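Indole-3-acetic acid-amido synthetase GH3.15 (Arabidopsis thaliana, PDB 6E1Q) joins glutamine, and possibly cysteine, to the auxin precursor indole-3-butyric acid at the cost of ATP, and likewise joins glutamine to the herbicide 4-(2,4-dichlorophenoxy)butanoate. Local coordinates at residues A[539-544]-A[564-569]; A[462-467]-A[555-560]; A[477-482]-A[529-534]; A[449-454]-A[504-509]. All coordinates share one frame; numbering follows the deposited sequence.

Contact 1 of 4, residues A[539-544]-A[564-569]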
loop_
_atom_site.group_PDB
_atom_site.type_symbol
_atom_site.label_atom_id
_atom_site.label_comp_id
_atom_site.label_asym_id
_atom_site.label_seq_id
_atom_site.Cartn_x
_atom_site.Cartn_y
_atom_site.Cartn_z
ATOM N N ASP A 539 15.900 4.993 -6.921
ATOM C CA ASP A 539 16.289 3.583 -6.861
ATOM C C ASP A 539 17.533 3.376 -6.009
ATOM O O ASP A 539 17.620 2.390 -5.272
ATOM C CB ASP A 539 16.524 3.027 -8.256
ATOM C CG ASP A 539 15.258 2.879 -9.017
ATOM O OD1 ASP A 539 14.186 3.047 -8.393
ATOM O OD2 ASP A 539 15.328 2.574 -10.220
ATOM N N GLU A 540 18.511 4.284 -6.096
ATOM C CA GLU A 540 19.657 4.198 -5.191
ATOM C C GLU A 540 19.207 4.325 -3.741
ATOM O O GLU A 540 19.677 3.588 -2.866
ATOM C CB GLU A 540 20.698 5.278 -5.522
ATOM C CG GLU A 540 21.927 5.260 -4.570
ATOM C CD GLU A 540 23.016 6.291 -4.935
ATOM O OE1 GLU A 540 22.867 6.987 -5.957
ATOM O OE2 GLU A 540 24.023 6.405 -4.199
ATOM N N LEU A 541 18.300 5.262 -3.471
ATOM C CA LEU A 541 17.766 5.409 -2.127
ATOM C C LEU A 541 17.117 4.114 -1.679
ATOM O O LEU A 541 17.373 3.620 -0.577
ATOM C CB LEU A 541 16.755 6.564 -2.087
ATOM C CG LEU A 541 16.162 6.865 -0.704
ATOM C CD1 LEU A 541 17.260 7.365 0.260
ATOM C CD2 LEU A 541 15.041 7.877 -0.787
ATOM N N MET A 542 16.286 3.540 -2.547
ATOM C CA MET A 542 15.588 2.308 -2.212
ATOM C C MET A 542 16.564 1.181 -1.908
ATOM O O MET A 542 16.400 0.461 -0.914
ATOM C CB MET A 542 14.660 1.917 -3.362
ATOM C CG MET A 542 14.275 0.454 -3.343
ATOM S SD MET A 542 12.789 0.112 -4.262
ATOM C CE MET A 542 13.688 -0.237 -5.740
ATOM N N ASN A 543 17.586 1.012 -2.753
ATOM C CA ASN A 543 18.532 -0.087 -2.550
ATOM C C ASN A 543 19.312 0.097 -1.256
ATOM O O ASN A 543 19.736 -0.885 -0.625
ATOM C CB ASN A 543 19.481 -0.195 -3.746
ATOM C CG ASN A 543 18.789 -0.737 -4.987
ATOM O OD1 ASN A 543 17.824 -1.495 -4.892
ATOM N ND2 ASN A 543 19.294 -0.372 -6.156
ATOM N N PHE A 544 19.502 1.349 -0.849
ATOM C CA PHE A 544 20.132 1.624 0.434
ATOM C C PHE A 544 19.306 1.038 1.577
ATOM O O PHE A 544 19.839 0.345 2.454
ATOM C CB PHE A 544 20.309 3.135 0.598
ATOM C CG PHE A 544 20.743 3.534 1.967
ATOM C CD1 PHE A 544 22.064 3.400 2.357
ATOM C CD2 PHE A 544 19.817 4.021 2.880
ATOM C CE1 PHE A 544 22.460 3.755 3.632
ATOM C CE2 PHE A 544 20.203 4.379 4.160
ATOM C CZ PHE A 544 21.522 4.247 4.537
ATOM N N GLU A 564 21.439 9.578 8.109
ATOM C CA GLU A 564 22.532 10.345 7.524
ATOM C C GLU A 564 23.109 9.675 6.282
ATOM O O GLU A 564 23.585 10.367 5.378
ATOM C CB GLU A 564 23.631 10.573 8.567
ATOM C CG GLU A 564 23.322 11.663 9.602
ATOM C CD GLU A 564 23.048 13.027 8.976
ATOM O OE1 GLU A 564 22.344 13.848 9.607
ATOM O OE2 GLU A 564 23.539 13.284 7.856
ATOM N N GLU A 565 23.094 8.341 6.218
ATOM C CA GLU A 565 23.606 7.688 5.016
ATOM C C GLU A 565 22.631 7.829 3.850
ATOM O O GLU A 565 23.056 7.954 2.698
ATOM C CB GLU A 565 23.919 6.216 5.295
ATOM C CG GLU A 565 25.186 5.935 6.113
ATOM C CD GLU A 565 24.923 4.978 7.263
ATOM O OE1 GLU A 565 24.123 5.315 8.163
ATOM O OE2 GLU A 565 25.501 3.872 7.256
ATOM N N ALA A 566 21.330 7.866 4.119
ATOM C CA ALA A 566 20.399 8.125 3.026
ATOM C C ALA A 566 20.477 9.583 2.572
ATOM O O ALA A 566 20.421 9.872 1.367
ATOM C CB ALA A 566 18.986 7.744 3.454
ATOM N N LEU A 567 20.628 10.513 3.522
ATOM C CA LEU A 567 20.777 11.923 3.168
ATOM C C LEU A 567 22.013 12.140 2.314
ATOM O O LEU A 567 21.984 12.886 1.330
ATOM C CB LEU A 567 20.872 12.779 4.427
ATOM C CG LEU A 567 19.586 12.896 5.221
ATOM C CD1 LEU A 567 19.805 13.827 6.407
ATOM C CD2 LEU A 567 18.485 13.381 4.313
ATOM N N LYS A 568 23.122 11.510 2.688
ATOM C CA LYS A 568 24.328 11.623 1.878
ATOM C C LYS A 568 24.109 11.044 0.483
ATOM O O LYS A 568 24.690 11.522 -0.496
ATOM C CB LYS A 568 25.483 10.940 2.614
ATOM C CG LYS A 568 26.811 10.957 1.883
ATOM C CD LYS A 568 27.911 10.382 2.765
ATOM C CE LYS A 568 28.704 9.278 2.078
ATOM N NZ LYS A 568 28.941 9.494 0.605
ATOM N N ILE A 569 23.235 10.054 0.364
ATOM C CA ILE A 569 22.907 9.508 -0.948
ATOM C C ILE A 569 22.094 10.508 -1.770
ATOM O O ILE A 569 22.328 10.682 -2.972
ATOM C CB ILE A 569 22.159 8.176 -0.800
ATOM C CG1 ILE A 569 23.124 7.071 -0.335
ATOM C CG2 ILE A 569 21.425 7.838 -2.108
ATOM C CD1 ILE A 569 22.584 5.671 -0.522
#
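With CG trans to the backbone N (chi1 171°), Phe544 sends its ring straight across to helix 564-571, while Ile569, whose CG1 lies beside its own backbone N (chi1 -72°), extends CD1 toward it. Ile569 CD1 comes within 3.6 Å of Phe544 CB and reaches the near end of the ring obliquely. Farther out, Phe544 CE2 rests 3.6 Å from Ala566 CB, and one ring face lies over Glu565 O and Ala566 CA, so the far end of the ring covers backbone as well as methyl. Behind it Leu541 adds a single branch, CD1, 3.7 Å from Ala566 CB; that methyl is thus shared by two residues of helix 537-547. Glu540 takes the other flank of Ile569: its extended chain approaches from the opposite direction, and CD stands 3.6 Å from Ile569 CG2. Its polar end turns to Asn573, which hydrogen-bonds both Glu540 OE1 and Ile569 O just beyond the second helix. The two segments run nearly antiparallel, their axes 9.9 Å apart at 161°, and the chain between them includes residues 555-560. An alanine in place of Phe544 would remove the ring and would probably leave Ala566 CB and Ile569 CD1 with a gap between the helices. The carboxylate of Glu565, which leads away from helix 537-547, has a long, weak ion pair with Arg548. The direct attraction between these segments is therefore apolar, with Glu540 laying CG and its carboxylate against the Ile569 methyls while Asn573 holds OE1.

Contact 2 of 4, residues A[462-467]-A[555-560]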
loop_
_atom_site.group_PDB
_atom_site.type_symbol
_atom_site.label_atom_id
_atom_site.label_comp_id
_atom_site.label_asym_id
_atom_site.label_seq_id
_atom_site.Cartn_x
_atom_site.Cartn_y
_atom_site.Cartn_z
ATOM N N LEU A 462 7.215 14.931 -12.494
ATOM C CA LEU A 462 7.885 14.568 -11.257
ATOM C C LEU A 462 7.758 13.055 -11.075
ATOM O O LEU A 462 6.640 12.533 -11.012
ATOM C CB LEU A 462 7.272 15.334 -10.085
ATOM C CG LEU A 462 7.828 14.966 -8.718
ATOM C CD1 LEU A 462 9.322 15.331 -8.643
ATOM C CD2 LEU A 462 7.011 15.678 -7.615
ATOM N N MET A 463 8.889 12.342 -11.029
ATOM C CA MET A 463 8.818 10.884 -10.893
ATOM C C MET A 463 8.724 10.433 -9.442
ATOM O O MET A 463 8.035 9.453 -9.145
ATOM C CB MET A 463 10.023 10.229 -11.551
ATOM C CG MET A 463 10.325 10.817 -12.927
ATOM S SD MET A 463 9.138 10.360 -14.209
ATOM C CE MET A 463 9.590 8.655 -14.521
ATOM N N ASP A 464 9.438 11.095 -8.533
ATOM C CA ASP A 464 9.385 10.751 -7.115
ATOM C C ASP A 464 9.949 11.940 -6.352
ATOM O O ASP A 464 10.618 12.799 -6.933
ATOM C CB ASP A 464 10.192 9.469 -6.796
ATOM C CG ASP A 464 9.514 8.581 -5.734
ATOM O OD1 ASP A 464 8.575 9.042 -5.066
ATOM O OD2 ASP A 464 9.860 7.390 -5.625
ATOM N N PHE A 465 9.689 11.974 -5.045
ATOM C CA PHE A 465 10.247 13.020 -4.201
ATOM C C PHE A 465 10.410 12.513 -2.775
ATOM O O PHE A 465 9.763 11.554 -2.355
ATOM C CB PHE A 465 9.377 14.283 -4.198
ATOM C CG PHE A 465 8.159 14.167 -3.333
ATOM C CD1 PHE A 465 6.981 13.638 -3.845
ATOM C CD2 PHE A 465 8.190 14.587 -2.012
ATOM C CE1 PHE A 465 5.849 13.535 -3.054
ATOM C CE2 PHE A 465 7.068 14.468 -1.207
ATOM C CZ PHE A 465 5.906 13.936 -1.727
ATOM N N THR A 466 11.310 13.162 -2.049
ATOM C CA THR A 466 11.421 13.059 -0.596
ATOM C C THR A 466 11.880 14.423 -0.084
ATOM O O THR A 466 11.911 15.397 -0.840
ATOM C CB THR A 466 12.360 11.926 -0.180
ATOM O OG1 THR A 466 12.206 11.680 1.225
ATOM C CG2 THR A 466 13.800 12.271 -0.484
ATOM N N SER A 467 12.229 14.502 1.203
ATOM C CA SER A 467 12.503 15.798 1.808
ATOM C C SER A 467 13.339 15.633 3.074
ATOM O O SER A 467 13.493 14.535 3.616
ATOM C CB SER A 467 11.197 16.547 2.111
ATOM O OG SER A 467 10.478 15.942 3.169
ATOM N N TYR A 555 8.249 -1.951 0.411
ATOM C CA TYR A 555 8.993 -0.697 0.339
ATOM C C TYR A 555 8.142 0.406 -0.280
ATOM O O TYR A 555 7.501 0.209 -1.319
ATOM C CB TYR A 555 10.283 -0.859 -0.464
ATOM C CG TYR A 555 11.046 0.445 -0.552
ATOM C CD1 TYR A 555 11.973 0.796 0.435
ATOM C CD2 TYR A 555 10.819 1.342 -1.596
ATOM C CE1 TYR A 555 12.668 2.010 0.372
ATOM C CE2 TYR A 555 11.505 2.550 -1.666
ATOM C CZ TYR A 555 12.433 2.878 -0.677
ATOM O OH TYR A 555 13.125 4.082 -0.736
ATOM N N LYS A 556 8.149 1.575 0.361
ATOM C CA LYS A 556 7.609 2.799 -0.208
ATOM C C LYS A 556 8.655 3.886 -0.058
ATOM O O LYS A 556 9.373 3.933 0.942
ATOM C CB LYS A 556 6.316 3.259 0.495
ATOM C CG LYS A 556 5.408 2.153 0.989
ATOM C CD LYS A 556 4.220 2.753 1.733
ATOM C CE LYS A 556 3.632 1.784 2.733
ATOM N NZ LYS A 556 2.182 1.572 2.520
ATOM N N THR A 557 8.726 4.769 -1.039
ATOM C CA THR A 557 9.605 5.918 -0.882
ATOM C C THR A 557 9.187 6.732 0.337
ATOM O O THR A 557 8.055 7.234 0.377
ATOM C CB THR A 557 9.585 6.791 -2.134
ATOM O OG1 THR A 557 9.992 6.002 -3.263
ATOM C CG2 THR A 557 10.551 7.957 -1.962
ATOM N N PRO A 558 10.024 6.842 1.365
ATOM C CA PRO A 558 9.661 7.695 2.506
ATOM C C PRO A 558 9.619 9.143 2.052
ATOM O O PRO A 558 10.451 9.581 1.255
ATOM C CB PRO A 558 10.796 7.455 3.508
ATOM C CG PRO A 558 11.977 7.151 2.623
ATOM C CD PRO A 558 11.430 6.400 1.424
ATOM N N ARG A 559 8.638 9.885 2.543
ATOM C CA ARG A 559 8.482 11.264 2.092
ATOM C C ARG A 559 9.374 12.252 2.839
ATOM O O ARG A 559 9.448 13.419 2.447
ATOM C CB ARG A 559 7.025 11.685 2.202
ATOM C CG ARG A 559 6.114 10.884 1.308
ATOM C CD ARG A 559 6.706 10.712 -0.081
ATOM N NE ARG A 559 5.726 10.164 -1.018
ATOM C CZ ARG A 559 5.980 9.868 -2.291
ATOM N NH1 ARG A 559 7.196 10.052 -2.804
ATOM N NH2 ARG A 559 5.010 9.396 -3.060
ATOM N N SER A 560 10.032 11.836 3.914
ATOM C CA SER A 560 11.162 12.598 4.421
ATOM C C SER A 560 12.192 11.623 4.968
ATOM O O SER A 560 11.863 10.500 5.355
ATOM C CB SER A 560 10.741 13.615 5.489
ATOM O OG SER A 560 10.424 12.961 6.688
HETATM O O HOH W 1 5.935 10.116 -5.799
#
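Asp464 OD1 is gripped from several sides: Arg559 NH1 reaches it at 2.8 Å in a salt bridge, a water donates to it, and Phe465 N and Tyr308 OH add weak bonds. This joins strand 461-470, an edge strand of the C-terminal domain's mixed sheet within this chain, to an irregular segment that runs alongside it, their directions 22° apart. Carboxylate and guanidinium planes are nearly perpendicular, with OD1 at the guanidinium edge. The same NH1 also bonds Phe465 O at 3.0 Å, again near the guanidinium plane, and the water links NH2 back to OD1. Flat over the Phe465 ring, the guanidinium makes an off-centre cation-pi stack, planes 3° apart, while Arg559 CD adds a CH-pi contact over that ring; the bend at chi2 (-44°) folds the arginine into this place. Thr304, from outside, takes NE. A leucine in place of Arg559 would probably leave Asp464 without its charged mate and Phe465 O without this donor. The other oxygen, Asp464 OD2, accepts from Thr557 OG1 at 2.7 Å on its syn side, somewhat out of the carboxylate plane. Farther along, strand hydroxyls serve loop carbonyls: Thr466 OG1 donates to Pro558 O at 2.7 Å, and Ser467 OG meets a lone pair of Arg559 O at 2.8 Å, in the carbonyl plane. Beside it, Ser560 CA lies 3.1 Å from Ser467 O in a CA-H...O contact.

Contact 3 of 4, residues A[477-482]-A[529-534]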
loop_
_atom_site.group_PDB
_atom_site.type_symbol
_atom_site.label_atom_id
_atom_site.label_comp_id
_atom_site.label_asym_id
_atom_site.label_seq_id
_atom_site.Cartn_x
_atom_site.Cartn_y
_atom_site.Cartn_z
ATOM N N HIS A 477 15.388 25.541 6.947
ATOM C CA HIS A 477 14.438 25.510 5.840
ATOM C C HIS A 477 14.257 24.080 5.338
ATOM O O HIS A 477 15.068 23.192 5.610
ATOM C CB HIS A 477 14.868 26.440 4.701
ATOM C CG HIS A 477 16.023 25.928 3.898
ATOM N ND1 HIS A 477 17.328 26.002 4.336
ATOM C CD2 HIS A 477 16.067 25.335 2.681
ATOM C CE1 HIS A 477 18.127 25.487 3.419
ATOM N NE2 HIS A 477 17.388 25.070 2.407
ATOM N N TYR A 478 13.159 23.872 4.618
ATOM C CA TYR A 478 12.862 22.581 4.023
ATOM C C TYR A 478 13.642 22.395 2.733
ATOM O O TYR A 478 13.806 23.329 1.942
ATOM C CB TYR A 478 11.376 22.445 3.712
ATOM C CG TYR A 478 10.450 22.398 4.900
ATOM C CD1 TYR A 478 10.934 22.411 6.198
ATOM C CD2 TYR A 478 9.074 22.339 4.713
ATOM C CE1 TYR A 478 10.067 22.368 7.277
ATOM C CE2 TYR A 478 8.210 22.284 5.776
ATOM C CZ TYR A 478 8.705 22.306 7.054
ATOM O OH TYR A 478 7.832 22.264 8.112
ATOM N N VAL A 479 14.097 21.166 2.517
ATOM C CA VAL A 479 14.689 20.718 1.264
ATOM C C VAL A 479 13.788 19.631 0.688
ATOM O O VAL A 479 13.565 18.603 1.343
ATOM C CB VAL A 479 16.111 20.171 1.482
ATOM C CG1 VAL A 479 16.619 19.526 0.210
ATOM C CG2 VAL A 479 17.054 21.272 1.940
ATOM N N ILE A 480 13.290 19.837 -0.534
ATOM C CA ILE A 480 12.539 18.810 -1.260
ATOM C C ILE A 480 13.375 18.307 -2.436
ATOM O O ILE A 480 13.793 19.094 -3.295
ATOM C CB ILE A 480 11.175 19.331 -1.741
ATOM C CG1 ILE A 480 10.569 20.277 -0.707
ATOM C CG2 ILE A 480 10.239 18.164 -2.028
ATOM C CD1 ILE A 480 10.090 19.599 0.556
ATOM N N TYR A 481 13.604 16.990 -2.491
ATOM C CA TYR A 481 14.323 16.370 -3.605
ATOM C C TYR A 481 13.328 15.922 -4.677
ATOM O O TYR A 481 12.429 15.125 -4.400
ATOM C CB TYR A 481 15.156 15.173 -3.131
ATOM C CG TYR A 481 16.196 15.507 -2.079
ATOM C CD1 TYR A 481 17.464 15.954 -2.437
ATOM C CD2 TYR A 481 15.905 15.378 -0.722
ATOM C CE1 TYR A 481 18.421 16.272 -1.463
ATOM C CE2 TYR A 481 16.849 15.690 0.253
ATOM C CZ TYR A 481 18.100 16.128 -0.127
ATOM O OH TYR A 481 19.012 16.426 0.845
ATOM N N TRP A 482 13.518 16.394 -5.903
ATOM C CA TRP A 482 12.634 16.103 -7.026
ATOM C C TRP A 482 13.414 15.334 -8.086
ATOM O O TRP A 482 14.436 15.820 -8.582
ATOM C CB TRP A 482 12.073 17.397 -7.635
ATOM C CG TRP A 482 10.807 17.900 -6.987
ATOM C CD1 TRP A 482 10.318 17.549 -5.770
ATOM C CD2 TRP A 482 9.875 18.833 -7.542
ATOM N NE1 TRP A 482 9.139 18.210 -5.523
ATOM C CE2 TRP A 482 8.841 19.001 -6.598
ATOM C CE3 TRP A 482 9.814 19.543 -8.744
ATOM C CZ2 TRP A 482 7.755 19.842 -6.818
ATOM C CZ3 TRP A 482 8.728 20.384 -8.968
ATOM C CH2 TRP A 482 7.713 20.516 -8.013
ATOM N N GLU A 529 13.493 25.055 -0.504
ATOM C CA GLU A 529 14.460 24.714 -1.533
ATOM C C GLU A 529 14.047 23.419 -2.204
ATOM O O GLU A 529 13.722 22.443 -1.525
ATOM C CB GLU A 529 15.854 24.562 -0.923
ATOM C CG GLU A 529 16.921 24.112 -1.892
ATOM C CD GLU A 529 18.322 24.216 -1.285
ATOM O OE1 GLU A 529 18.433 24.419 -0.054
ATOM O OE2 GLU A 529 19.306 24.101 -2.042
ATOM N N ILE A 530 14.072 23.403 -3.532
ATOM C CA ILE A 530 13.896 22.182 -4.300
ATOM C C ILE A 530 15.225 21.861 -4.958
ATOM O O ILE A 530 15.815 22.716 -5.639
ATOM C CB ILE A 530 12.774 22.297 -5.347
ATOM C CG1 ILE A 530 11.413 22.428 -4.662
ATOM C CG2 ILE A 530 12.802 21.078 -6.282
ATOM C CD1 ILE A 530 10.254 22.669 -5.627
ATOM N N LYS A 531 15.704 20.638 -4.734
ATOM C CA LYS A 531 16.910 20.132 -5.371
ATOM C C LYS A 531 16.500 19.051 -6.362
ATOM O O LYS A 531 15.813 18.091 -5.996
ATOM C CB LYS A 531 17.901 19.595 -4.338
ATOM C CG LYS A 531 18.391 20.658 -3.330
ATOM C CD LYS A 531 19.143 20.045 -2.140
ATOM C CE LYS A 531 20.438 20.775 -1.857
ATOM N NZ LYS A 531 20.686 21.034 -0.416
ATOM N N VAL A 532 16.867 19.240 -7.623
ATOM C CA VAL A 532 16.600 18.242 -8.648
ATOM C C VAL A 532 17.709 17.200 -8.620
ATOM O O VAL A 532 18.897 17.538 -8.676
ATOM C CB VAL A 532 16.483 18.906 -10.025
ATOM C CG1 VAL A 532 16.339 17.864 -11.113
ATOM C CG2 VAL A 532 15.287 19.848 -10.027
ATOM N N VAL A 533 17.334 15.932 -8.514
ATOM C CA VAL A 533 18.316 14.854 -8.449
ATOM C C VAL A 533 18.321 14.105 -9.770
ATOM O O VAL A 533 17.309 14.039 -10.476
ATOM C CB VAL A 533 18.053 13.906 -7.264
ATOM C CG1 VAL A 533 18.341 14.630 -5.965
ATOM C CG2 VAL A 533 16.600 13.416 -7.288
ATOM N N LYS A 534 19.487 13.559 -10.113
ATOM C CA LYS A 534 19.643 12.793 -11.342
ATOM C C LYS A 534 18.685 11.601 -11.365
ATOM O O LYS A 534 18.328 11.056 -10.312
ATOM C CB LYS A 534 21.091 12.306 -11.473
ATOM C CG LYS A 534 21.621 12.250 -12.906
ATOM C CD LYS A 534 22.952 11.495 -13.024
ATOM C CE LYS A 534 23.905 12.210 -13.996
ATOM N NZ LYS A 534 25.177 11.471 -14.203
#
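Strands 477-485 and 529-533 pair in parallel with a 27° twist between their short axes, bridging Val479 to Glu529 through Trp482 to Val532. Five backbone bonds zip them together; Ile480 N to Glu529 O, at 2.8 Å and 172°, is the straightest, and CA-H...O contacts fill in between. Where the pairing begins, His477 NE2 donates to Glu529 OE1 at 2.8 Å, with ring and carboxylate nearly coplanar and the oxygen at the ring's edge. The histidine's CG sits between its backbone N and carbonyl carbon (chi1 74°), which turns the ring over to the neighbouring strand. On the same face Lys531 bends at chi3 and chi4, pressing CD tightly against Val479 CG1 at 3.5 Å and passing 3.9 Å from Tyr481 CE1. Its NZ ends in a salt bridge to Glu571, with Glu529 only a long partner. These strands are the two arms of a beta-alpha-beta crossover, the connecting chain carrying helices 497-510 and 513-522, in the middle of a four-stranded sheet flanked by 461-470 and 574-579. The face with Trp482 and Ile530 is the one helix 497-510 covers, through Met500 and Cys504 among others. There Ile530 CD1 makes a CH-pi contact over the indole's six-membered ring, 4.0 Å from its centroid, and Ile530 CG2 lies 3.8 Å from Trp482 CG, over that same flat side.

Contact 4 of 4, residues A[449-454]-A[504-509]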
loop_
_atom_site.group_PDB
_atom_site.type_symbol
_atom_site.label_atom_id
_atom_site.label_comp_id
_atom_site.label_asym_id
_atom_site.label_seq_id
_atom_site.Cartn_x
_atom_site.Cartn_y
_atom_site.Cartn_z
ATOM N N THR A 449 1.874 17.945 -5.092
ATOM C CA THR A 449 0.868 17.829 -6.150
ATOM C C THR A 449 0.565 19.173 -6.803
ATOM O O THR A 449 0.553 19.290 -8.036
ATOM C CB THR A 449 -0.407 17.217 -5.566
ATOM O OG1 THR A 449 -0.167 15.836 -5.259
ATOM C CG2 THR A 449 -1.596 17.339 -6.540
ATOM N N ASN A 450 0.276 20.198 -5.988
ATOM C CA ASN A 450 0.030 21.527 -6.544
ATOM C C ASN A 450 1.234 22.029 -7.319
ATOM O O ASN A 450 1.090 22.582 -8.416
ATOM C CB ASN A 450 -0.305 22.533 -5.442
ATOM C CG ASN A 450 -1.652 22.281 -4.795
ATOM O OD1 ASN A 450 -1.879 22.667 -3.644
ATOM N ND2 ASN A 450 -2.554 21.657 -5.531
ATOM N N ALA A 451 2.434 21.858 -6.759
ATOM C CA ALA A 451 3.608 22.431 -7.415
ATOM C C ALA A 451 3.975 21.666 -8.680
ATOM O O ALA A 451 4.389 22.271 -9.673
ATOM C CB ALA A 451 4.793 22.466 -6.450
ATOM N N LYS A 452 3.852 20.339 -8.671
ATOM C CA LYS A 452 4.341 19.602 -9.841
ATOM C C LYS A 452 3.471 19.840 -11.071
ATOM O O LYS A 452 3.943 19.669 -12.202
ATOM C CB LYS A 452 4.439 18.111 -9.529
ATOM C CG LYS A 452 3.081 17.382 -9.449
ATOM C CD LYS A 452 3.293 15.888 -9.191
ATOM C CE LYS A 452 1.986 15.136 -9.064
ATOM N NZ LYS A 452 2.215 13.660 -8.902
ATOM N N LEU A 453 2.221 20.255 -10.871
ATOM C CA LEU A 453 1.357 20.633 -11.986
ATOM C C LEU A 453 1.979 21.719 -12.854
ATOM O O LEU A 453 1.749 21.752 -14.071
ATOM C CB LEU A 453 0.015 21.115 -11.446
ATOM C CG LEU A 453 -1.153 20.865 -12.376
ATOM C CD1 LEU A 453 -1.558 19.391 -12.259
ATOM C CD2 LEU A 453 -2.291 21.799 -12.010
ATOM N N LEU A 454 2.780 22.606 -12.262
ATOM C CA LEU A 454 3.382 23.681 -13.049
ATOM C C LEU A 454 4.343 23.155 -14.103
ATOM O O LEU A 454 4.667 23.883 -15.043
ATOM C CB LEU A 454 4.119 24.656 -12.137
ATOM C CG LEU A 454 3.274 25.803 -11.559
ATOM C CD1 LEU A 454 2.065 25.274 -10.805
ATOM C CD2 LEU A 454 4.127 26.665 -10.658
ATOM N N CYS A 504 8.887 26.087 -6.102
ATOM C CA CYS A 504 9.256 26.231 -4.699
ATOM C C CYS A 504 8.191 27.000 -3.938
ATOM O O CYS A 504 7.733 26.572 -2.872
ATOM C CB CYS A 504 10.599 26.945 -4.577
ATOM S SG CYS A 504 12.001 25.998 -5.107
ATOM N N PHE A 505 7.781 28.143 -4.492
ATOM C CA PHE A 505 6.765 28.967 -3.849
ATOM C C PHE A 505 5.439 28.227 -3.716
ATOM O O PHE A 505 4.748 28.355 -2.696
ATOM C CB PHE A 505 6.565 30.246 -4.648
ATOM C CG PHE A 505 5.380 31.022 -4.232
ATOM C CD1 PHE A 505 5.395 31.742 -3.045
ATOM C CD2 PHE A 505 4.235 31.041 -5.022
ATOM C CE1 PHE A 505 4.289 32.495 -2.650
ATOM C CE2 PHE A 505 3.118 31.775 -4.632
ATOM C CZ PHE A 505 3.146 32.507 -3.445
ATOM N N THR A 506 5.066 27.453 -4.738
ATOM C CA THR A 506 3.749 26.828 -4.742
ATOM C C THR A 506 3.644 25.773 -3.656
ATOM O O THR A 506 2.587 25.625 -3.037
ATOM C CB THR A 506 3.468 26.232 -6.122
ATOM O OG1 THR A 506 3.607 27.269 -7.091
ATOM C CG2 THR A 506 2.056 25.660 -6.213
ATOM N N VAL A 507 4.725 25.025 -3.416
ATOM C CA VAL A 507 4.777 24.160 -2.238
ATOM C C VAL A 507 4.544 24.977 -0.976
ATOM O O VAL A 507 3.712 24.626 -0.130
ATOM C CB VAL A 507 6.122 23.418 -2.150
ATOM C CG1 VAL A 507 6.104 22.465 -0.950
ATOM C CG2 VAL A 507 6.409 22.649 -3.412
ATOM N N GLU A 508 5.300 26.071 -0.822
ATOM C CA GLU A 508 5.211 26.860 0.405
ATOM C C GLU A 508 3.813 27.405 0.611
ATOM O O GLU A 508 3.283 27.372 1.726
ATOM C CB GLU A 508 6.196 28.019 0.370
ATOM C CG GLU A 508 7.635 27.617 0.439
ATOM C CD GLU A 508 8.500 28.756 0.917
ATOM O OE1 GLU A 508 8.579 29.777 0.199
ATOM O OE2 GLU A 508 9.087 28.636 2.009
ATOM N N GLU A 509 3.204 27.922 -0.457
ATOM C CA GLU A 509 1.880 28.513 -0.351
ATOM C C GLU A 509 0.845 27.469 0.025
ATOM O O GLU A 509 -0.225 27.823 0.532
ATOM C CB GLU A 509 1.527 29.200 -1.682
ATOM C CG GLU A 509 0.136 29.808 -1.789
ATOM C CD GLU A 509 0.002 31.157 -1.085
ATOM O OE1 GLU A 509 1.000 31.649 -0.515
ATOM O OE2 GLU A 509 -1.111 31.727 -1.107
#
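A helix-helix contact in the C-terminal GH3 domain brings residues 449-454 against helix 497-510, closest at Ala451 and Thr506, whose CA atoms are 5.1 Å apart. Small side chains permit this nearness. Ala451 CB presses on Val507 CG2 at 3.4 Å, tighter than two carbons usually sit; this branch lies beside the valine's own backbone N, while CG1 is trans to it (chi1 -177°). Thr506 lays its methyl along the backbone of the first helix, CG2 standing 3.8 Å from Ala451 CA and 4.0 Å from Asn450 CB. The threonine's other branch, OG1, turns back to bond Glu502 O one turn earlier in its own helix, so it meets Leu454 merely by van der Waals contact, with Leu454 CD2 3.7 Å away. Leucine and threonine cross at a slant, and the leucine also touches Glu502 and Cys503. Polar links run round the margin: Asn450 OD1 bonds Ser510 OG, which bonds Thr506 O in turn, and Lys446 NZ also bonds Asn450 OD1. Between the two segments the contact is van der Waals, mostly methyl against methyl or backbone, with a buried alanine at its centre. Both helices lie on one face of the sheet, where Trp482 of strand 477-485 reaches Ala451 and Ile530 of strand 529-533 reaches Cys504; Val507 also touches Leu528, just ahead of strand 529-533.

Overall arrangement
Following the chain, residues 449-454 open contact 4, 462-467 open contact 2 and 477-482 open contact 3. Contact 4 closes first, at 504-509, and so crosses contacts 2 and 3. Contact 3 closes next, at 529-534, nested inside the longer loop that contact 2 closes at 555-560. Contact 1 opens at 539-544, before that closure, and ends at 564-569, so it crosses contact 2 and follows contact 3 in series. Strands 461-470 and 477-485 are sheet neighbours, joining contacts 2 and 3; the helices of contact 4 pack on the sheet of contact 3. Tyr555 OH packs on Met542, linking contact 2 to the helix pair of contact 1.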